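Fibrinogen binding protein (Staphylococcus aureus subsp. aureus Mu50, PDB 3DOA) probably binds fibrinogen and belongs to the NFACT family, whose relatives act in quality control at stalled ribosomes. Local coordinates at residues I113-I118 against V131-K136; R135-G140 against R152-G157. All coordinates share one frame; numbering follows the deposited sequence.

Contact 1 of 2, residues I113-I118 against V131-K136; sequences IYRTVI and VDENRK
T116 and V131 face each other as the hydrogen-bonded antiparallel pair at the firm end of this contact. T116 N gives V131 O a nearly straight bond of 2.9 Å (175°), and V131 N returns a bond of 3.0 Å to T116 O. On the same face of the sheet V131 CG2 rests 3.7 Å from T116 CB, while V131 CG1, anti to the V131 carbonyl carbon (chi1 -55°), lies 4.3 Å from I118 CD1. The R135 side chain crosses that of I118 at about a right angle and brings R135 NH2 3.7 Å from I118 CD1. T116 OG1 is hydrogen-bonded to D102, and R135 NH2 forms a salt bridge with E100, both on the neighbouring strand 98-106. The two segments belong to the hairpin of strands 112-120 and 127-132 in a five-stranded antiparallel sheet. Beyond D132 the chain swings through a type I turn with a G1 bulge at R135, whose phi is positive, and heads for strand 137-140. D132 OD1 reaches across the turn to accept K136 N, just past it, from above the carboxylate plane. Packing is looser at the other end, where E133 is exposed. E133 N makes a weak bond to Y114 O, and Y114 CB stands 3.9 Å from E133 CB. R115 NH1 bonds to Y114 O from above the carbonyl plane; E133 OE1 lies at the guanidinium edge, 3.9 Å from R115 NH1 in a long salt bridge, while R115 NE is bonded to H81.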
ATOM      1  N   ILE A 113     -25.514   5.322   5.262  1.00 52.14           N
ATOM      2  CA  ILE A 113     -24.288   5.730   5.967  1.00 51.69           C
ATOM      3  C   ILE A 113     -23.103   5.636   4.994  1.00 52.17           C
ATOM      4  O   ILE A 113     -23.049   4.770   4.105  1.00 51.86           O
ATOM      5  CB  ILE A 113     -24.013   4.902   7.277  1.00 51.14           C
ATOM      6  CG1 ILE A 113     -24.086   3.398   6.984  1.00 50.92           C
ATOM      7  CG2 ILE A 113     -24.971   5.310   8.343  1.00 46.64           C
ATOM      8  CD1 ILE A 113     -23.698   2.500   8.106  1.00 50.05           C
ATOM      9  N   TYR A 114     -22.186   6.571   5.169  1.00 52.69           N
ATOM     10  CA  TYR A 114     -21.003   6.684   4.362  1.00 53.14           C
ATOM     11  C   TYR A 114     -19.801   6.395   5.292  1.00 53.94           C
ATOM     12  O   TYR A 114     -19.581   7.079   6.287  1.00 54.23           O
ATOM     13  CB  TYR A 114     -20.925   8.098   3.781  1.00 52.99           C
ATOM     14  CG  TYR A 114     -21.831   8.338   2.576  1.00 53.38           C
ATOM     15  CD1 TYR A 114     -22.959   9.131   2.681  1.00 54.44           C
ATOM     16  CD2 TYR A 114     -21.553   7.767   1.324  1.00 51.66           C
ATOM     17  CE1 TYR A 114     -23.768   9.367   1.570  1.00 54.09           C
ATOM     18  CE2 TYR A 114     -22.331   7.972   0.235  1.00 50.27           C
ATOM     19  CZ  TYR A 114     -23.448   8.786   0.347  1.00 53.99           C
ATOM     20  OH  TYR A 114     -24.291   9.009  -0.738  1.00 54.18           O
ATOM     21  N   ARG A 115     -19.045   5.354   4.945  1.00 55.24           N
ATOM     22  CA  ARG A 115     -17.848   4.863   5.673  1.00 55.22           C
ATOM     23  C   ARG A 115     -16.567   4.809   4.804  1.00 55.76           C
ATOM     24  O   ARG A 115     -16.660   4.608   3.583  1.00 56.63           O
ATOM     25  CB  ARG A 115     -18.136   3.468   6.152  1.00 54.89           C
ATOM     26  CG  ARG A 115     -19.359   3.393   6.983  1.00 55.05           C
ATOM     27  CD  ARG A 115     -19.200   4.194   8.235  1.00 56.15           C
ATOM     28  NE  ARG A 115     -20.328   4.110   9.181  1.00 55.54           N
ATOM     29  CZ  ARG A 115     -21.055   5.158   9.540  1.00 55.06           C
ATOM     30  NH1 ARG A 115     -20.835   6.384   9.019  1.00 54.46           N
ATOM     31  NH2 ARG A 115     -22.020   4.965  10.414  1.00 54.62           N
ATOM     32  N   THR A 116     -15.404   5.020   5.439  1.00 55.55           N
ATOM     33  CA  THR A 116     -14.097   4.794   4.821  1.00 55.67           C
ATOM     34  C   THR A 116     -13.243   3.858   5.664  1.00 56.17           C
ATOM     35  O   THR A 116     -13.052   4.099   6.873  1.00 56.77           O
ATOM     36  CB  THR A 116     -13.343   6.068   4.687  1.00 55.53           C
ATOM     37  OG1 THR A 116     -14.043   6.884   3.756  1.00 57.53           O
ATOM     38  CG2 THR A 116     -11.951   5.819   4.179  1.00 54.83           C
ATOM     39  N   VAL A 117     -12.757   2.778   5.033  1.00 55.91           N
ATOM     40  CA  VAL A 117     -11.727   1.920   5.630  1.00 55.41           C
ATOM     41  C   VAL A 117     -10.329   2.436   5.206  1.00 55.50           C
ATOM     42  O   VAL A 117     -10.066   2.595   4.016  1.00 55.70           O
ATOM     43  CB  VAL A 117     -11.913   0.490   5.173  1.00 55.50           C
ATOM     44  CG1 VAL A 117     -10.744  -0.402   5.667  1.00 54.97           C
ATOM     45  CG2 VAL A 117     -13.282  -0.013   5.650  1.00 54.34           C
ATOM     46  N   ILE A 118      -9.475   2.736   6.185  1.00 55.26           N
ATOM     47  CA  ILE A 118      -8.100   3.215   5.970  1.00 54.51           C
ATOM     48  C   ILE A 118      -7.050   2.143   6.409  1.00 54.85           C
ATOM     49  O   ILE A 118      -6.971   1.773   7.587  1.00 54.76           O
ATOM     50  CB  ILE A 118      -7.836   4.480   6.751  1.00 54.02           C
ATOM     51  CG1 ILE A 118      -9.049   5.420   6.682  1.00 53.96           C
ATOM     52  CG2 ILE A 118      -6.614   5.151   6.203  1.00 54.15           C
ATOM     53  CD1 ILE A 118      -8.747   6.903   7.078  1.00 53.41           C
ATOM     54  N   VAL A 131     -13.695   5.078   9.607  1.00 54.29           N
ATOM     55  CA  VAL A 131     -14.090   6.408   9.942  1.00 54.42           C
ATOM     56  C   VAL A 131     -15.351   6.674   9.143  1.00 55.56           C
ATOM     57  O   VAL A 131     -15.650   5.929   8.188  1.00 55.38           O
ATOM     58  CB  VAL A 131     -13.014   7.405   9.549  1.00 53.82           C
ATOM     59  CG1 VAL A 131     -11.704   7.014  10.180  1.00 52.74           C
ATOM     60  CG2 VAL A 131     -12.889   7.460   8.046  1.00 51.31           C
ATOM     61  N   ASP A 132     -16.086   7.733   9.524  1.00 56.53           N
ATOM     62  CA  ASP A 132     -17.268   8.159   8.783  1.00 56.66           C
ATOM     63  C   ASP A 132     -16.882   9.217   7.765  1.00 57.21           C
ATOM     64  O   ASP A 132     -15.709   9.587   7.642  1.00 57.29           O
ATOM     65  CB  ASP A 132     -18.312   8.669   9.748  1.00 56.44           C
ATOM     66  CG  ASP A 132     -17.867   9.929  10.479  1.00 57.88           C
ATOM     67  OD1 ASP A 132     -17.068  10.704   9.921  1.00 58.57           O
ATOM     68  OD2 ASP A 132     -18.331  10.157  11.624  1.00 57.75           O
ATOM     69  N   GLU A 133     -17.878   9.704   7.038  1.00 58.50           N
ATOM     70  CA  GLU A 133     -17.695  10.772   6.014  1.00 58.96           C
ATOM     71  C   GLU A 133     -17.131  12.065   6.556  1.00 58.67           C
ATOM     72  O   GLU A 133     -16.552  12.833   5.773  1.00 59.04           O
ATOM     73  CB  GLU A 133     -18.994  11.109   5.220  1.00 60.31           C
ATOM     74  CG  GLU A 133     -20.095  11.750   5.996  1.00 62.68           C
ATOM     75  CD  GLU A 133     -20.776  10.737   6.892  1.00 71.07           C
ATOM     76  OE1 GLU A 133     -20.110   9.908   7.566  1.00 75.98           O
ATOM     77  OE2 GLU A 133     -22.008  10.731   6.936  1.00 77.69           O
ATOM     78  N   ASN A 134     -17.281  12.319   7.857  1.00 57.46           N
ATOM     79  CA  ASN A 134     -16.518  13.421   8.471  1.00 56.98           C
ATOM     80  C   ASN A 134     -15.148  13.072   9.123  1.00 56.47           C
ATOM     81  O   ASN A 134     -14.591  13.897   9.846  1.00 55.44           O
ATOM     82  CB  ASN A 134     -17.424  14.111   9.450  1.00 57.20           C
ATOM     83  CG  ASN A 134     -18.757  14.515   8.810  1.00 57.85           C
ATOM     84  OD1 ASN A 134     -18.797  14.914   7.635  1.00 57.75           O
ATOM     85  ND2 ASN A 134     -19.854  14.391   9.572  1.00 55.56           N
ATOM     86  N   ARG A 135     -14.612  11.861   8.834  1.00 56.07           N
ATOM     87  CA  ARG A 135     -13.397  11.331   9.444  1.00 55.33           C
ATOM     88  C   ARG A 135     -13.441  11.093  10.975  1.00 54.55           C
ATOM     89  O   ARG A 135     -12.404  11.041  11.609  1.00 53.77           O
ATOM     90  CB  ARG A 135     -12.213  12.264   9.146  1.00 55.91           C
ATOM     91  CG  ARG A 135     -12.148  12.953   7.737  1.00 57.56           C
ATOM     92  CD  ARG A 135     -11.909  12.022   6.542  1.00 58.13           C
ATOM     93  NE  ARG A 135     -10.502  11.655   6.414  1.00 60.37           N
ATOM     94  CZ  ARG A 135     -10.024  10.623   5.703  1.00 59.70           C
ATOM     95  NH1 ARG A 135     -10.828   9.819   5.020  1.00 61.32           N
ATOM     96  NH2 ARG A 135      -8.729  10.373   5.711  1.00 57.16           N
ATOM     97  N   LYS A 136     -14.620  10.996  11.585  1.00 54.17           N
ATOM     98  CA  LYS A 136     -14.723  10.630  13.011  1.00 53.47           C
ATOM     99  C   LYS A 136     -14.311   9.151  12.976  1.00 53.21           C
ATOM    100  O   LYS A 136     -14.796   8.390  12.129  1.00 53.64           O
ATOM    101  CB  LYS A 136     -16.166  10.819  13.543  1.00 53.29           C
ATOM    102  CG  LYS A 136     -16.432  11.218  15.101  1.00 53.16           C
ATOM    103  CD  LYS A 136     -17.986  10.966  15.582  1.00 52.67           C
ATOM    104  CE  LYS A 136     -18.349  11.382  17.103  1.00 52.98           C
ATOM    105  NZ  LYS A 136     -19.259  10.488  18.027  1.00 47.58           N
TER

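Contact 2 of 2, residues R135-G140 against R152-G157; sequences RKIIEG and RTVMPG
The E139 and P156 side chains run side by side, pointing the same way, and bring carboxylate oxygen E139 OE1 3.6 Å from P156 CG. This oxygen uses its anti lone pair for G140 N (N-H...O 164°) and is bonded to H143 as well. It is brought round because the chain leaves with CG anti to the backbone N (chi1 -164°) and then bends at chi2. The second flat group, the R152 guanidinium, carries V154 CG2 over the centre of one face, 4.1 Å above the plane. V154 also meets I137, the buried residue at the heart of the contact: I137 CD1 packs 3.7 Å from V154 CA and 4.2 Å from V154 CG1, while its CG2 branch lies against the backbone at M155 and P156. I129 of strand 127-132 touches both I137 and V154. Nearer the solvent, K136 runs alongside G157, with K136 CG 3.6 Å from G157 O. I138 and E139 both pair with L130 in a classic beta bulge on this outermost strand of the sheet, and I138 points away from the loop and packs on H81 and R115. With no hydrogen bond between them, the two segments meet by van der Waals packing, I137 against the backbone and V154, and P156 against I138 O and E139; a backbone hydrogen bond of I137 with F158 follows just beyond the segment.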
ATOM      1  N   ARG A 135     -14.612  11.861   8.834  1.00 56.07           N
ATOM      2  CA  ARG A 135     -13.397  11.331   9.444  1.00 55.33           C
ATOM      3  C   ARG A 135     -13.441  11.093  10.975  1.00 54.55           C
ATOM      4  O   ARG A 135     -12.404  11.041  11.609  1.00 53.77           O
ATOM      5  CB  ARG A 135     -12.213  12.264   9.146  1.00 55.91           C
ATOM      6  CG  ARG A 135     -12.148  12.953   7.737  1.00 57.56           C
ATOM      7  CD  ARG A 135     -11.909  12.022   6.542  1.00 58.13           C
ATOM      8  NE  ARG A 135     -10.502  11.655   6.414  1.00 60.37           N
ATOM      9  CZ  ARG A 135     -10.024  10.623   5.703  1.00 59.70           C
ATOM     10  NH1 ARG A 135     -10.828   9.819   5.020  1.00 61.32           N
ATOM     11  NH2 ARG A 135      -8.729  10.373   5.711  1.00 57.16           N
ATOM     12  N   LYS A 136     -14.620  10.996  11.585  1.00 54.17           N
ATOM     13  CA  LYS A 136     -14.723  10.630  13.011  1.00 53.47           C
ATOM     14  C   LYS A 136     -14.311   9.151  12.976  1.00 53.21           C
ATOM     15  O   LYS A 136     -14.796   8.390  12.129  1.00 53.64           O
ATOM     16  CB  LYS A 136     -16.166  10.819  13.543  1.00 53.29           C
ATOM     17  CG  LYS A 136     -16.432  11.218  15.101  1.00 53.16           C
ATOM     18  CD  LYS A 136     -17.986  10.966  15.582  1.00 52.67           C
ATOM     19  CE  LYS A 136     -18.349  11.382  17.103  1.00 52.98           C
ATOM     20  NZ  LYS A 136     -19.259  10.488  18.027  1.00 47.58           N
ATOM     21  N   ILE A 137     -13.371   8.748  13.826  1.00 52.60           N
ATOM     22  CA  ILE A 137     -12.912   7.348  13.840  1.00 52.08           C
ATOM     23  C   ILE A 137     -14.009   6.524  14.453  1.00 51.48           C
ATOM     24  O   ILE A 137     -14.356   6.778  15.566  1.00 52.01           O
ATOM     25  CB  ILE A 137     -11.712   7.106  14.783  1.00 51.83           C
ATOM     26  CG1 ILE A 137     -10.440   7.781  14.282  1.00 51.11           C
ATOM     27  CG2 ILE A 137     -11.511   5.558  15.003  1.00 51.72           C
ATOM     28  CD1 ILE A 137      -9.417   7.841  15.391  1.00 51.38           C
ATOM     29  N   ILE A 138     -14.539   5.537  13.767  1.00 50.52           N
ATOM     30  CA  ILE A 138     -15.495   4.634  14.397  1.00 50.91           C
ATOM     31  C   ILE A 138     -14.751   3.596  15.214  1.00 51.64           C
ATOM     32  O   ILE A 138     -15.063   3.383  16.373  1.00 50.95           O
ATOM     33  CB  ILE A 138     -16.422   3.959  13.340  1.00 50.60           C
ATOM     34  CG1 ILE A 138     -17.334   5.046  12.750  1.00 47.28           C
ATOM     35  CG2 ILE A 138     -17.165   2.746  13.938  1.00 48.53           C
ATOM     36  CD1 ILE A 138     -17.728   4.808  11.416  1.00 44.97           C
ATOM     37  N   GLU A 139     -13.741   2.950  14.617  1.00 53.13           N
ATOM     38  CA  GLU A 139     -12.922   1.918  15.353  1.00 52.95           C
ATOM     39  C   GLU A 139     -11.566   1.764  14.698  1.00 53.00           C
ATOM     40  O   GLU A 139     -11.377   2.139  13.528  1.00 52.36           O
ATOM     41  CB  GLU A 139     -13.662   0.553  15.453  1.00 52.79           C
ATOM     42  CG  GLU A 139     -13.189  -0.505  16.461  1.00 53.08           C
ATOM     43  CD  GLU A 139     -12.705   0.006  17.816  1.00 54.58           C
ATOM     44  OE1 GLU A 139     -11.777   0.845  17.869  1.00 55.78           O
ATOM     45  OE2 GLU A 139     -13.198  -0.488  18.857  1.00 56.80           O
ATOM     46  N   GLY A 140     -10.636   1.257  15.513  1.00 53.40           N
ATOM     47  CA  GLY A 140      -9.246   0.980  15.146  1.00 53.55           C
ATOM     48  C   GLY A 140      -8.801  -0.437  15.474  1.00 53.88           C
ATOM     49  O   GLY A 140      -8.911  -0.902  16.631  1.00 53.95           O
ATOM     50  N   ARG A 152      -1.087  12.336  18.076  1.00 20.00           N
ATOM     51  CA  ARG A 152      -2.135  11.583  17.400  1.00 20.00           C
ATOM     52  C   ARG A 152      -2.839  10.592  18.309  1.00 20.00           C
ATOM     53  O   ARG A 152      -2.199   9.904  19.066  1.00 52.54           O
ATOM     54  CB  ARG A 152      -1.517  10.831  16.250  1.00 20.00           C
ATOM     55  CG  ARG A 152      -2.495  10.219  15.325  1.00 20.00           C
ATOM     56  CD  ARG A 152      -1.865  10.006  14.000  1.00 20.00           C
ATOM     57  NE  ARG A 152      -1.539   8.615  13.788  1.00 20.00           N
ATOM     58  CZ  ARG A 152      -2.014   7.918  12.784  1.00 20.00           C
ATOM     59  NH1 ARG A 152      -2.825   8.489  11.928  1.00 20.00           N
ATOM     60  NH2 ARG A 152      -1.687   6.663  12.650  1.00 20.00           N
ATOM     61  N   THR A 153      -4.159  10.514  18.220  1.00 51.26           N
ATOM     62  CA  THR A 153      -4.925   9.586  19.026  1.00 50.91           C
ATOM     63  C   THR A 153      -5.769   8.789  18.066  1.00 50.90           C
ATOM     64  O   THR A 153      -6.321   9.330  17.136  1.00 50.23           O
ATOM     65  CB  THR A 153      -5.853  10.305  20.021  1.00 50.26           C
ATOM     66  OG1 THR A 153      -5.105  11.197  20.840  1.00 48.88           O
ATOM     67  CG2 THR A 153      -6.505   9.325  20.912  1.00 50.33           C
ATOM     68  N   VAL A 154      -5.864   7.495  18.289  1.00 50.84           N
ATOM     69  CA  VAL A 154      -6.599   6.634  17.385  1.00 50.71           C
ATOM     70  C   VAL A 154      -7.487   5.827  18.288  1.00 51.24           C
ATOM     71  O   VAL A 154      -7.205   4.668  18.622  1.00 51.31           O
ATOM     72  CB  VAL A 154      -5.690   5.823  16.419  1.00 50.57           C
ATOM     73  CG1 VAL A 154      -6.530   4.742  15.633  1.00 49.97           C
ATOM     74  CG2 VAL A 154      -4.965   6.818  15.458  1.00 46.63           C
ATOM     75  N   MET A 155      -8.534   6.528  18.747  1.00 51.39           N
ATOM     76  CA  MET A 155      -9.629   5.924  19.509  1.00 50.32           C
ATOM     77  C   MET A 155     -10.952   6.376  18.840  1.00 51.46           C
ATOM     78  O   MET A 155     -10.947   7.391  18.092  1.00 52.64           O
ATOM     79  CB  MET A 155      -9.526   6.300  20.988  1.00 50.06           C
ATOM     80  CG  MET A 155      -8.161   6.023  21.612  1.00 47.83           C
ATOM     81  SD  MET A 155      -8.159   6.089  23.417  1.00 44.52           S
ATOM     82  CE  MET A 155      -8.293   4.323  23.710  1.00 46.85           C
ATOM     83  N   PRO A 156     -12.057   5.612  19.055  1.00 51.56           N
ATOM     84  CA  PRO A 156     -13.376   5.839  18.458  1.00 51.75           C
ATOM     85  C   PRO A 156     -14.018   7.230  18.702  1.00 52.00           C
ATOM     86  O   PRO A 156     -14.930   7.674  17.963  1.00 53.22           O
ATOM     87  CB  PRO A 156     -14.247   4.746  19.115  1.00 51.74           C
ATOM     88  CG  PRO A 156     -13.340   3.692  19.383  1.00 51.66           C
ATOM     89  CD  PRO A 156     -12.120   4.431  19.928  1.00 51.60           C
ATOM     90  N   GLY A 157     -13.598   7.961  19.694  1.00 50.91           N
ATOM     91  CA  GLY A 157     -14.033   9.349  19.603  1.00 51.35           C
ATOM     92  C   GLY A 157     -13.645  10.226  18.381  1.00 50.84           C
ATOM     93  O   GLY A 157     -14.368  11.124  17.999  1.00 50.71           O
TER

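Overall arrangement
Contacts 1 and 2 sit side by side, their centres 10 Å apart, and share R135 and K136, the residues that lead from strand 127-132 into strand 137-140. Contact 1 lies within the five-stranded sheet and is a strand pairing through backbone hydrogen bonds that runs out into a turn, with charged groups at its margins. Contact 2 lies on the outermost strand and sets a loop without regular structure against it, by packing and no direct hydrogen bond. Both are partly buried, with T116, I118 and V131 buried in contact 1 and I137 and V154 in contact 2, while E133, K136 and G157 are exposed. I138 joins them: I138 CD1 packs 3.5 Å from R115 NE and also meets the backbone at V131 and D132.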